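Local coordinates for F5/8 type C domain protein (Clostridium perfringens, PDB 7JRM), which probably binds carbohydrate through a CBM51 module that forms part of ZmpB, an O-glycopeptidase that recognises and hydrolyses mucin, at residues T148-D153 with H215-A219; A94-S98 with G129-Y133. One frame throughout, in Å; residues are numbered along the deposited sequence.

Overall arrangement
Following the chain from the N terminus, contact 2 closes first: the chain running on from strand 93-95 meets the end of strand 127-131. Contact 1 comes later, when strand 215-224 pairs with strand 145-152, so the two loops follow in series and neither encloses the other. Their centres are about 12 Å apart. Strand 215-224 joins them, because it is also the neighbour of strand 127-131 in the same antiparallel sheet, with A216 facing T130. Contact 1 therefore lies within one sheet of the beta-sandwich, whereas contact 2 joins that sheet to the loop leading out of edge strand 93-95 of the other.

Contact 1: T148-D153 with H215-A219; sequences TWVGID and HADWA
W149 and A219 anchor an antiparallel pairing of strands 145-152 and 215-224 in one antiparallel sheet of the NPCBM-type module. The short axes run 165° apart and approach to 4.5 Å. W149 N donates to A219 O at 2.7 Å in the carbonyl plane, and A219 N returns a bond to W149 O on a more bent path. W149 O also accepts from T148 OG1, which arrives from the opposite face of the carbonyl; chi1 of -173° sets the hydroxyl beside the carbonyl carbon of T148, within reach of W149 O. Further along, a longer bond of 3.2 Å joins D217 N to G151 O, and D153 N bonds H215 O.

The two faces differ. On one, V150 and W218 run alongside each other from neighbouring strands: V150 CG1 comes within 3.5 Å of W218 CE3, approaching the indole obliquely, while T148 CG2 sits at the ring edge in its plane. I152 and A216 continue this apolar face, which packs on strand 163-170 of the second sheet, where F166 meets W218 edge-to-face. On the other face, A219 CB touches W149 CB at 3.8 Å, and strand 112-115 lies against D217 and A219.

Where the backbone passes I152, the carboxylates of D153 and D217 lie with their planes 76° apart, and D153 OD1 stands 2.7 Å from D217 OD2, close enough that one acid probably carries a proton. D153 OD2 accepts from H155 N, and a water links it to H215 ND1, tying the carboxylate to the imidazole. Such pairing, with one apolar face turned to a second antiparallel sheet, is characteristic of the beta-sandwich of galactose-binding-like carbohydrate modules.

Contact 2: A94-S98 with G129-Y133; sequences ATIGS and GTHSY
I96 and S98 pack against H131 at an edge of the beta-sandwich, where the chain leaving strand 127-131 of one sheet turns into strand 134-139 of the other. The segments run about at right angles to each other, 95° apart, and side chains carry much of the contact.

I96 crosses H131 at roughly a right angle. With CG1 anti to the backbone N (chi1 179°), the side chain extends over the H131 backbone: CG1 rests 3.4 Å from H131 O and also against H131 CB, while CD1 continues towards H131 N. I96 and T130 pass antiparallel, I96 CD1 3.7 Å from T130 OG1, the T130 hydroxyl being bonded to S134 OG. V101 and V107 also touch the isoleucine.

S98 comes over one face of the imidazole. Its CB lies 3.8 Å from the centroid of the H131 ring and almost on the ring normal, a CH-pi contact. The rotation of the ring is fixed by H131 ND1, which donates to S132 O at 2.7 Å with the acceptor in the ring plane. The H215 ring meets the same histidine at a steep tilt.

Beyond the histidine, the S132-Y133 peptide is cis, which draws S132 CA to 2.8 Å from Y133 CA. This part of the chain lies near the calcium site: the S132 side chain is about 5 Å from the ion, and its OG bonds D214 OD2, D214 being one of the calcium-site residues. The backbones also meet closely, G97 CA making a CH...O contact of 3.5 Å to S132 O. G97 N donates to H131 O at 3.1 Å along a nearly straight N-H path, although the nitrogen stands well above the carbonyl plane.

Contact 1: T148-D153 with H215-A219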
loop_
_atom_site.group_PDB
_atom_site.type_symbol
_atom_site.label_atom_id
_atom_site.label_comp_id
_atom_site.label_asym_id
_atom_site.label_seq_id
_atom_site.Cartn_x
_atom_site.Cartn_y
_atom_site.Cartn_z
ATOM N N THR A 148 4.390 17.253 26.824
ATOM C CA THR A 148 3.499 17.127 27.968
ATOM C C THR A 148 2.440 18.221 27.934
ATOM O O THR A 148 2.650 19.293 27.362
ATOM C CB THR A 148 4.273 17.198 29.292
ATOM O OG1 THR A 148 3.388 16.918 30.384
ATOM C CG2 THR A 148 4.881 18.581 29.487
ATOM N N TRP A 149 1.298 17.921 28.545
ATOM C CA TRP A 149 0.304 18.916 28.916
ATOM C C TRP A 149 0.456 19.231 30.399
ATOM O O TRP A 149 0.796 18.358 31.202
ATOM C CB TRP A 149 -1.118 18.420 28.638
ATOM C CG TRP A 149 -1.475 18.300 27.185
ATOM C CD1 TRP A 149 -1.577 17.149 26.459
ATOM C CD2 TRP A 149 -1.799 19.369 26.287
ATOM N NE1 TRP A 149 -1.937 17.435 25.164
ATOM C CE2 TRP A 149 -2.080 18.791 25.032
ATOM C CE3 TRP A 149 -1.875 20.760 26.420
ATOM C CZ2 TRP A 149 -2.429 19.553 23.919
ATOM C CZ3 TRP A 149 -2.223 21.515 25.312
ATOM C CH2 TRP A 149 -2.495 20.910 24.079
ATOM N N VAL A 150 0.209 20.488 30.761
ATOM C CA VAL A 150 0.332 20.926 32.146
ATOM C C VAL A 150 -0.876 21.774 32.516
ATOM O O VAL A 150 -1.513 22.393 31.658
ATOM C CB VAL A 150 1.640 21.709 32.396
ATOM C CG1 VAL A 150 2.847 20.795 32.246
ATOM C CG2 VAL A 150 1.738 22.902 31.458
ATOM N N GLY A 151 -1.187 21.797 33.805
ATOM C CA GLY A 151 -2.302 22.584 34.287
ATOM C C GLY A 151 -2.662 22.199 35.705
ATOM O O GLY A 151 -2.101 21.266 36.288
ATOM N N ILE A 152 -3.614 22.948 36.251
ATOM C CA ILE A 152 -4.137 22.677 37.584
ATOM C C ILE A 152 -5.149 21.543 37.493
ATOM O O ILE A 152 -6.058 21.574 36.653
ATOM C CB ILE A 152 -4.767 23.942 38.188
ATOM C CG1 ILE A 152 -3.704 25.021 38.412
ATOM C CG2 ILE A 152 -5.485 23.617 39.491
ATOM C CD1 ILE A 152 -2.907 24.842 39.684
ATOM N N ASP A 153 -4.991 20.534 38.349
ATOM C CA ASP A 153 -5.919 19.411 38.353
ATOM C C ASP A 153 -7.320 19.882 38.719
ATOM O O ASP A 153 -7.497 20.781 39.547
ATOM C CB ASP A 153 -5.446 18.334 39.332
ATOM C CG ASP A 153 -6.284 17.072 39.260
ATOM O OD1 ASP A 153 -6.184 16.338 38.256
ATOM O OD2 ASP A 153 -7.046 16.809 40.213
ATOM N N HIS A 215 -2.622 21.378 43.219
ATOM C CA HIS A 215 -2.657 20.095 42.526
ATOM C C HIS A 215 -2.284 20.317 41.066
ATOM O O HIS A 215 -3.002 21.009 40.337
ATOM C CB HIS A 215 -4.039 19.456 42.639
ATOM C CG HIS A 215 -4.416 19.060 44.034
ATOM N ND1 HIS A 215 -5.378 18.111 44.302
ATOM C CD2 HIS A 215 -3.964 19.489 45.236
ATOM C CE1 HIS A 215 -5.501 17.968 45.609
ATOM N NE2 HIS A 215 -4.655 18.793 46.200
ATOM N N ALA A 216 -1.161 19.740 40.639
ATOM C CA ALA A 216 -0.636 19.952 39.299
ATOM C C ALA A 216 -0.422 18.617 38.603
ATOM O O ALA A 216 -0.027 17.634 39.235
ATOM C CB ALA A 216 0.679 20.737 39.336
ATOM N N ASP A 217 -0.675 18.592 37.296
ATOM C CA ASP A 217 -0.538 17.388 36.490
ATOM C C ASP A 217 0.449 17.613 35.355
ATOM O O ASP A 217 0.408 18.645 34.678
ATOM C CB ASP A 217 -1.879 16.949 35.891
ATOM C CG ASP A 217 -2.918 16.646 36.940
ATOM O OD1 ASP A 217 -2.547 16.176 38.035
ATOM O OD2 ASP A 217 -4.112 16.868 36.657
ATOM N N TRP A 218 1.332 16.636 35.153
ATOM C CA TRP A 218 2.086 16.506 33.909
ATOM C C TRP A 218 1.320 15.507 33.046
ATOM O O TRP A 218 1.613 14.312 33.012
ATOM C CB TRP A 218 3.521 16.058 34.176
ATOM C CG TRP A 218 4.290 16.975 35.078
ATOM C CD1 TRP A 218 4.370 16.911 36.438
ATOM C CD2 TRP A 218 5.094 18.093 34.682
ATOM N NE1 TRP A 218 5.172 17.919 36.914
ATOM C CE2 TRP A 218 5.629 18.660 35.856
ATOM C CE3 TRP A 218 5.413 18.670 33.448
ATOM C CZ2 TRP A 218 6.462 19.777 35.833
ATOM C CZ3 TRP A 218 6.242 19.778 33.428
ATOM C CH2 TRP A 218 6.758 20.319 34.613
ATOM N N ALA A 219 0.305 16.015 32.352
ATOM C CA ALA A 219 -0.631 15.162 31.632
ATOM C C ALA A 219 -0.034 14.692 30.313
ATOM O O ALA A 219 0.488 15.498 29.534
ATOM C CB ALA A 219 -1.942 15.904 31.383
HETATM O O HOH W 1 -5.944 16.119 42.466
#

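Contact 2: A94-S98 with G129-Y133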
loop_
_atom_site.group_PDB
_atom_site.type_symbol
_atom_site.label_atom_id
_atom_site.label_comp_id
_atom_site.label_asym_id
_atom_site.label_seq_id
_atom_site.Cartn_x
_atom_site.Cartn_y
_atom_site.Cartn_z
ATOM N N ALA A 94 12.007 12.176 43.306
ATOM C CA ALA A 94 10.746 12.904 43.262
ATOM C C ALA A 94 10.496 13.569 44.605
ATOM O O ALA A 94 10.509 12.903 45.644
ATOM C CB ALA A 94 9.582 11.972 42.910
ATOM N N THR A 95 10.273 14.880 44.577
ATOM C CA THR A 95 9.845 15.635 45.742
ATOM C C THR A 95 8.453 16.195 45.483
ATOM O O THR A 95 8.054 16.397 44.333
ATOM C CB THR A 95 10.815 16.777 46.071
ATOM O OG1 THR A 95 10.737 17.782 45.054
ATOM C CG2 THR A 95 12.241 16.256 46.154
ATOM N N ILE A 96 7.715 16.435 46.561
ATOM C CA ILE A 96 6.336 16.898 46.457
ATOM C C ILE A 96 5.987 17.652 47.732
ATOM O O ILE A 96 6.338 17.227 48.837
ATOM C CB ILE A 96 5.373 15.718 46.194
ATOM C CG1 ILE A 96 3.924 16.202 46.120
ATOM C CG2 ILE A 96 5.538 14.632 47.250
ATOM C CD1 ILE A 96 2.996 15.220 45.432
ATOM N N GLY A 97 5.302 18.788 47.573
ATOM C CA GLY A 97 4.998 19.630 48.717
ATOM C C GLY A 97 3.941 19.051 49.636
ATOM O O GLY A 97 3.963 19.300 50.845
ATOM N N SER A 98 3.006 18.280 49.087
ATOM C CA SER A 98 1.932 17.695 49.876
ATOM C C SER A 98 1.446 16.429 49.188
ATOM O O SER A 98 1.295 16.400 47.964
ATOM C CB SER A 98 0.772 18.679 50.061
ATOM O OG SER A 98 -0.190 18.171 50.967
ATOM N N GLY A 129 0.739 12.982 38.438
ATOM C CA GLY A 129 0.047 13.882 39.329
ATOM C C GLY A 129 0.917 14.213 40.524
ATOM O O GLY A 129 1.330 13.323 41.269
ATOM N N THR A 130 1.197 15.503 40.702
ATOM C CA THR A 130 2.097 15.950 41.756
ATOM C C THR A 130 1.491 17.178 42.430
ATOM O O THR A 130 0.322 17.515 42.223
ATOM C CB THR A 130 3.500 16.221 41.194
ATOM O OG1 THR A 130 4.422 16.412 42.275
ATOM C CG2 THR A 130 3.499 17.454 40.296
ATOM N N HIS A 131 2.306 17.850 43.242
ATOM C CA HIS A 131 1.845 18.956 44.070
ATOM C C HIS A 131 3.035 19.856 44.370
ATOM O O HIS A 131 4.088 19.367 44.786
ATOM C CB HIS A 131 1.221 18.427 45.368
ATOM C CG HIS A 131 0.412 19.439 46.119
ATOM N ND1 HIS A 131 0.953 20.603 46.619
ATOM C CD2 HIS A 131 -0.895 19.447 46.474
ATOM C CE1 HIS A 131 0.011 21.290 47.241
ATOM N NE2 HIS A 131 -1.120 20.611 47.166
ATOM N N SER A 132 2.870 21.156 44.142
ATOM C CA SER A 132 3.935 22.104 44.445
ATOM C C SER A 132 4.196 22.136 45.947
ATOM O O SER A 132 3.285 21.950 46.758
ATOM C CB SER A 132 3.566 23.499 43.940
ATOM O OG SER A 132 2.908 24.246 44.948
ATOM N N TYR A 133 5.457 22.341 46.326
ATOM C CA TYR A 133 6.587 22.427 45.403
ATOM C C TYR A 133 7.068 21.022 45.056
ATOM O O TYR A 133 7.126 20.153 45.923
ATOM C CB TYR A 133 7.721 23.250 46.026
ATOM C CG TYR A 133 8.928 23.445 45.138
ATOM C CD1 TYR A 133 10.029 22.603 45.233
ATOM C CD2 TYR A 133 8.975 24.481 44.214
ATOM C CE1 TYR A 133 11.138 22.780 44.427
ATOM C CE2 TYR A 133 10.080 24.667 43.403
ATOM C CZ TYR A 133 11.158 23.813 43.514
ATOM O OH TYR A 133 12.259 23.993 42.709
#